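Local structure of JamJ (Lyngbya majuscula, 5DOZ) at residues A[42-47]-A[107-112]; A[223-228]-A[246-251]. The protein binds NADPH and probably reduces an enoyl-acyl carrier protein intermediate during polyketide assembly. One frame throughout, in Å; residues are numbered along the deposited sequence.

In the fold
The two contacts lie on opposite sides of the chain's centre, their centres about 32 Å apart and their nearest atoms about 12 Å apart. Contact 1 comes first along the chain and closes before contact 2 opens. It belongs to the GroES-like part, where strand 37-45 meets the loop between strands 99-103 and 112-115. Contact 2 joins two neighbouring strands of the six-stranded parallel sheet, 223-228 and 247-251, in the Rossmann-type part. NADPH approaches both, about 8 Å from the side chain of Val-46 and about 7 Å from that of Phe-227, as expected for a medium-chain dehydrogenase/reductase fold whose cofactor lies between its two parts.

Contact 1: A[42-47]-A[107-112]; sequences QAVPVN and DAFSSF
Val-44 sets one of its methyls squarely over the ring of Phe-109. CG1 stands 3.6 Å from the ring centroid and 11° off the normal, a CH-pi contact over the middle of the face, and CB of Val-44 comes over the same face to 3.5 Å from CE1 of Phe-109. The valine's first torsion makes this possible: with CG1 anti to the backbone N (chi1 -168°), the two methyls part company, CG1 going to the ring and CG2 to the backbone, 3.4 Å from the carbonyl O of Ala-108. On another side, CG1 of Val-44 also meets CB of Ala-108 at 3.7 Å. Nearer the end of the segment two groups approach the ring obliquely: CZ of Phe-109 lies 3.8 Å from the carbonyl O of Pro-45 and 4.2 Å from CG2 of Val-46.

No hydrogen bond crosses between the segments. Within the loop, Phe-109 is the centre of an inverse gamma turn, closed by a weak bond from Ser-110 N to Ala-108 O, while OG of Ser-110 donates to the carbonyl O of Asp-107 at 2.6 Å. Gln-10 and Val-9 are further partners, of Ser-110 OG and Ser-111 OG. Phe-76 from a loop, Val-335 of strand 332-336 and Ile-317 of helix 317-326 also touch Phe-109, and that helix reaches Val-46 through Phe-321 and Leu-324. On the strand, Gln-42 and Ala-43 both face Val-81 in a classic beta bulge.

A serine in place of Phe-109 would probably leave the CG1 methyl of Val-44 without its aromatic face and open a gap between strand and loop. The chemistry is almost wholly apolar: shape and dispersion join this loop to strand 37-45 in the buried interior of the GroES-like part.

Contact 2: A[223-228]-A[246-251]; sequences VDVIFN and EGRYIE
Arg-248 N donates to Asp-224 O, and Arg-248 O takes the N-H of Ile-226 at 3.0 Å; Ile-250 repeats the pattern, its N giving to Ile-226 O and its O receiving Asn-228 N at 2.8 Å. These four backbone hydrogen bonds pair 224-228 with 247-251 in parallel, strand axes 9° apart.

Asn-228 uses both ends of its amide. Its ND2 makes a weak hydrogen bond (124° at the hydrogen) to OE1 of Glu-251, 2.7 Å away, amide and carboxylate planes nearly perpendicular. ND2 of Asn-228 also lies at the edge of the Tyr-249 ring, in its plane. OD1 of Asn-228 accepts from Leu-230 N, OE2 of Glu-251 from Ser-253 N, and OH of Tyr-249 is hydrogen-bonded to ND2 of Asn-239.

The bent Arg-248 chain lays one guanidinium face over CG2 of Val-225, 3.6 Å from NH1 of Arg-248. NH2 forms a salt bridge with Glu-156, and NH1 hydrogen-bonds to Ala-150 O. OD1 of Asp-224, 4.5 Å from NH2 of Arg-248, is too far for a salt bridge; OD2 takes a weak hydrogen bond from Arg-157 N. On that side, CD1 of Ile-250 packs on CG1 of Val-225 at 3.7 Å.

In this Rossmann-type parallel sheet, strand 157-160 borders 223-228 and 271-274 borders 247-251, while helix 235-242, part of the beta-alpha-beta crossover between the paired strands, packs on Ile-226, Asn-228 and Tyr-249.

Contact 1: A[42-47]-A[107-112]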
loop_
_atom_site.group_PDB
_atom_site.type_symbol
_atom_site.label_atom_id
_atom_site.label_comp_id
_atom_site.label_asym_id
_atom_site.label_seq_id
_atom_site.Cartn_x
_atom_site.Cartn_y
_atom_site.Cartn_z
ATOM N N GLN A 42 -10.949 -13.422 -5.412
ATOM C CA GLN A 42 -12.110 -12.803 -6.063
ATOM C C GLN A 42 -11.871 -11.396 -6.623
ATOM O O GLN A 42 -12.510 -11.003 -7.594
ATOM C CB GLN A 42 -13.337 -12.852 -5.133
ATOM C CG GLN A 42 -13.660 -14.277 -4.697
ATOM C CD GLN A 42 -15.056 -14.457 -4.153
ATOM O OE1 GLN A 42 -15.244 -14.627 -2.946
ATOM N NE2 GLN A 42 -16.047 -14.433 -5.038
ATOM N N ALA A 43 -10.960 -10.641 -6.011
ATOM C CA ALA A 43 -10.575 -9.318 -6.532
ATOM C C ALA A 43 -9.183 -8.916 -6.045
ATOM O O ALA A 43 -8.847 -9.108 -4.877
ATOM C CB ALA A 43 -11.616 -8.259 -6.166
ATOM N N VAL A 44 -8.377 -8.361 -6.947
ATOM C CA VAL A 44 -6.975 -8.055 -6.659
ATOM C C VAL A 44 -6.617 -6.651 -7.130
ATOM O O VAL A 44 -6.763 -6.328 -8.310
ATOM C CB VAL A 44 -6.006 -9.050 -7.344
ATOM C CG1 VAL A 44 -4.592 -8.884 -6.799
ATOM C CG2 VAL A 44 -6.470 -10.488 -7.181
ATOM N N PRO A 45 -6.152 -5.801 -6.204
ATOM C CA PRO A 45 -5.676 -4.498 -6.649
ATOM C C PRO A 45 -4.290 -4.580 -7.287
ATOM O O PRO A 45 -3.471 -5.425 -6.903
ATOM C CB PRO A 45 -5.666 -3.650 -5.370
ATOM C CG PRO A 45 -5.706 -4.617 -4.240
ATOM C CD PRO A 45 -6.326 -5.889 -4.742
ATOM N N VAL A 46 -4.054 -3.738 -8.289
ATOM C CA VAL A 46 -2.730 -3.600 -8.877
ATOM C C VAL A 46 -1.936 -2.679 -7.962
ATOM O O VAL A 46 -2.390 -1.584 -7.621
ATOM C CB VAL A 46 -2.768 -2.966 -10.286
ATOM C CG1 VAL A 46 -1.429 -3.167 -10.991
ATOM C CG2 VAL A 46 -3.897 -3.553 -11.120
ATOM N N ASN A 47 -0.760 -3.134 -7.550
ATOM C CA ASN A 47 0.103 -2.324 -6.708
ATOM C C ASN A 47 1.223 -1.699 -7.526
ATOM O O ASN A 47 1.558 -2.179 -8.609
ATOM C CB ASN A 47 0.646 -3.146 -5.534
ATOM C CG ASN A 47 -0.298 -3.146 -4.337
ATOM O OD1 ASN A 47 -0.292 -2.219 -3.528
ATOM N ND2 ASN A 47 -1.107 -4.185 -4.217
ATOM N N ASP A 107 1.555 -13.760 -4.849
ATOM C CA ASP A 107 0.904 -14.360 -6.009
ATOM C C ASP A 107 -0.618 -14.216 -6.013
ATOM O O ASP A 107 -1.330 -15.142 -6.413
ATOM C CB ASP A 107 1.303 -15.841 -6.132
ATOM C CG ASP A 107 1.051 -16.627 -4.859
ATOM O OD1 ASP A 107 0.536 -16.047 -3.872
ATOM O OD2 ASP A 107 1.371 -17.834 -4.844
ATOM N N ALA A 108 -1.114 -13.054 -5.593
ATOM C CA ALA A 108 -2.558 -12.829 -5.502
ATOM C C ALA A 108 -3.262 -12.895 -6.862
ATOM O O ALA A 108 -4.445 -13.257 -6.930
ATOM C CB ALA A 108 -2.865 -11.514 -4.798
ATOM N N PHE A 109 -2.538 -12.555 -7.932
ATOM C CA PHE A 109 -3.071 -12.680 -9.295
ATOM C C PHE A 109 -3.035 -14.134 -9.776
ATOM O O PHE A 109 -2.353 -14.481 -10.745
ATOM C CB PHE A 109 -2.347 -11.741 -10.274
ATOM C CG PHE A 109 -2.780 -10.297 -10.173
ATOM C CD1 PHE A 109 -4.077 -9.913 -10.530
ATOM C CD2 PHE A 109 -1.885 -9.313 -9.749
ATOM C CE1 PHE A 109 -4.471 -8.579 -10.451
ATOM C CE2 PHE A 109 -2.273 -7.978 -9.667
ATOM C CZ PHE A 109 -3.565 -7.612 -10.018
ATOM N N SER A 110 -3.783 -14.965 -9.065
ATOM C CA SER A 110 -3.945 -16.384 -9.348
ATOM C C SER A 110 -5.377 -16.692 -8.976
ATOM O O SER A 110 -5.973 -15.961 -8.188
ATOM C CB SER A 110 -3.014 -17.218 -8.460
ATOM O OG SER A 110 -1.681 -16.733 -8.500
ATOM N N SER A 111 -5.935 -17.768 -9.523
ATOM C CA SER A 111 -7.285 -18.201 -9.153
ATOM C C SER A 111 -7.383 -18.619 -7.684
ATOM O O SER A 111 -8.410 -18.401 -7.031
ATOM C CB SER A 111 -7.738 -19.351 -10.051
ATOM O OG SER A 111 -7.973 -18.896 -11.368
ATOM N N PHE A 112 -6.310 -19.228 -7.185
ATOM C CA PHE A 112 -6.244 -19.722 -5.820
ATOM C C PHE A 112 -4.842 -19.481 -5.285
ATOM O O PHE A 112 -3.860 -19.599 -6.019
ATOM C CB PHE A 112 -6.558 -21.227 -5.764
ATOM C CG PHE A 112 -7.999 -21.570 -6.052
ATOM C CD1 PHE A 112 -8.477 -21.621 -7.362
ATOM C CD2 PHE A 112 -8.875 -21.878 -5.016
ATOM C CE1 PHE A 112 -9.803 -21.938 -7.628
ATOM C CE2 PHE A 112 -10.200 -22.210 -5.278
ATOM C CZ PHE A 112 -10.667 -22.236 -6.582
#

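Contact 2: A[223-228]-A[246-251]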
loop_
_atom_site.group_PDB
_atom_site.type_symbol
_atom_site.label_atom_id
_atom_site.label_comp_id
_atom_site.label_asym_id
_atom_site.label_seq_id
_atom_site.Cartn_x
_atom_site.Cartn_y
_atom_site.Cartn_z
ATOM N N VAL A 223 5.985 20.972 9.457
ATOM C CA VAL A 223 5.115 19.882 9.882
ATOM C C VAL A 223 5.837 18.924 10.822
ATOM O O VAL A 223 7.035 18.678 10.676
ATOM C CB VAL A 223 4.536 19.092 8.676
ATOM C CG1 VAL A 223 3.508 19.925 7.926
ATOM C CG2 VAL A 223 5.640 18.622 7.735
ATOM N N ASP A 224 5.090 18.368 11.768
ATOM C CA ASP A 224 5.632 17.426 12.745
ATOM C C ASP A 224 5.850 16.040 12.140
ATOM O O ASP A 224 6.698 15.278 12.605
ATOM C CB ASP A 224 4.701 17.339 13.954
ATOM C CG ASP A 224 4.462 18.688 14.593
ATOM O OD1 ASP A 224 5.420 19.246 15.179
ATOM O OD2 ASP A 224 3.322 19.196 14.504
ATOM N N VAL A 225 5.075 15.725 11.105
ATOM C CA VAL A 225 5.117 14.410 10.471
ATOM C C VAL A 225 5.057 14.534 8.947
ATOM O O VAL A 225 4.230 15.274 8.412
ATOM C CB VAL A 225 3.953 13.509 10.961
ATOM C CG1 VAL A 225 4.020 12.130 10.313
ATOM C CG2 VAL A 225 3.966 13.374 12.483
ATOM N N ILE A 226 5.945 13.816 8.260
ATOM C CA ILE A 226 5.827 13.613 6.814
ATOM C C ILE A 226 5.581 12.134 6.516
ATOM O O ILE A 226 6.273 11.262 7.048
ATOM C CB ILE A 226 7.073 14.095 6.037
ATOM C CG1 ILE A 226 7.315 15.585 6.283
ATOM C CG2 ILE A 226 6.903 13.859 4.538
ATOM C CD1 ILE A 226 8.591 16.113 5.669
ATOM N N PHE A 227 4.586 11.870 5.669
ATOM C CA PHE A 227 4.317 10.536 5.146
ATOM C C PHE A 227 4.728 10.570 3.675
ATOM O O PHE A 227 4.000 11.102 2.831
ATOM C CB PHE A 227 2.830 10.208 5.320
ATOM C CG PHE A 227 2.437 8.826 4.866
ATOM C CD1 PHE A 227 2.603 7.729 5.703
ATOM C CD2 PHE A 227 1.862 8.629 3.614
ATOM C CE1 PHE A 227 2.224 6.458 5.293
ATOM C CE2 PHE A 227 1.485 7.360 3.198
ATOM C CZ PHE A 227 1.666 6.275 4.039
ATOM N N ASN A 228 5.910 10.032 3.377
ATOM C CA ASN A 228 6.535 10.254 2.074
ATOM C C ASN A 228 6.842 9.006 1.253
ATOM O O ASN A 228 7.215 7.970 1.799
ATOM C CB ASN A 228 7.825 11.066 2.230
ATOM C CG ASN A 228 8.580 11.204 0.919
ATOM O OD1 ASN A 228 8.014 11.637 -0.084
ATOM N ND2 ASN A 228 9.851 10.805 0.911
ATOM N N GLU A 246 12.292 17.977 15.948
ATOM C CA GLU A 246 11.908 16.654 16.460
ATOM C C GLU A 246 10.954 15.924 15.512
ATOM O O GLU A 246 10.460 14.849 15.844
ATOM C CB GLU A 246 11.279 16.730 17.865
ATOM C CG GLU A 246 12.064 17.498 18.919
ATOM C CD GLU A 246 11.255 17.705 20.194
ATOM O OE1 GLU A 246 11.217 16.788 21.037
ATOM O OE2 GLU A 246 10.655 18.787 20.359
ATOM N N GLY A 247 10.697 16.502 14.339
ATOM C CA GLY A 247 9.775 15.912 13.354
ATOM C C GLY A 247 10.049 14.453 13.026
ATOM O O GLY A 247 11.153 13.958 13.254
ATOM N N ARG A 248 9.043 13.766 12.488
ATOM C CA ARG A 248 9.145 12.338 12.196
ATOM C C ARG A 248 8.951 12.038 10.703
ATOM O O ARG A 248 7.957 12.452 10.098
ATOM C CB ARG A 248 8.147 11.554 13.050
ATOM C CG ARG A 248 8.468 11.575 14.539
ATOM C CD ARG A 248 7.196 11.688 15.362
ATOM N NE ARG A 248 6.867 13.078 15.649
ATOM C CZ ARG A 248 5.651 13.528 15.957
ATOM N NH1 ARG A 248 4.608 12.704 16.006
ATOM N NH2 ARG A 248 5.480 14.823 16.205
ATOM N N TYR A 249 9.914 11.318 10.125
ATOM C CA TYR A 249 9.968 11.085 8.681
ATOM C C TYR A 249 9.615 9.642 8.350
ATOM O O TYR A 249 10.449 8.746 8.492
ATOM C CB TYR A 249 11.371 11.403 8.142
ATOM C CG TYR A 249 11.457 11.625 6.640
ATOM C CD1 TYR A 249 10.748 10.821 5.732
ATOM C CD2 TYR A 249 12.286 12.612 6.124
ATOM C CE1 TYR A 249 10.844 11.027 4.361
ATOM C CE2 TYR A 249 12.391 12.825 4.759
ATOM C CZ TYR A 249 11.669 12.036 3.881
ATOM O OH TYR A 249 11.786 12.268 2.530
ATOM N N ILE A 250 8.378 9.424 7.908
ATOM C CA ILE A 250 7.948 8.114 7.433
ATOM C C ILE A 250 8.254 7.995 5.941
ATOM O O ILE A 250 7.622 8.655 5.112
ATOM C CB ILE A 250 6.436 7.887 7.647
ATOM C CG1 ILE A 250 6.015 8.289 9.061
ATOM C CG2 ILE A 250 6.067 6.436 7.353
ATOM C CD1 ILE A 250 4.544 8.643 9.177
ATOM N N GLU A 251 9.233 7.159 5.615
ATOM C CA GLU A 251 9.606 6.893 4.236
ATOM C C GLU A 251 9.154 5.486 3.854
ATOM O O GLU A 251 9.557 4.518 4.495
ATOM C CB GLU A 251 11.123 7.035 4.069
ATOM C CG GLU A 251 11.622 6.755 2.665
ATOM C CD GLU A 251 11.199 7.817 1.672
ATOM O OE1 GLU A 251 11.678 8.967 1.795
ATOM O OE2 GLU A 251 10.390 7.496 0.764
#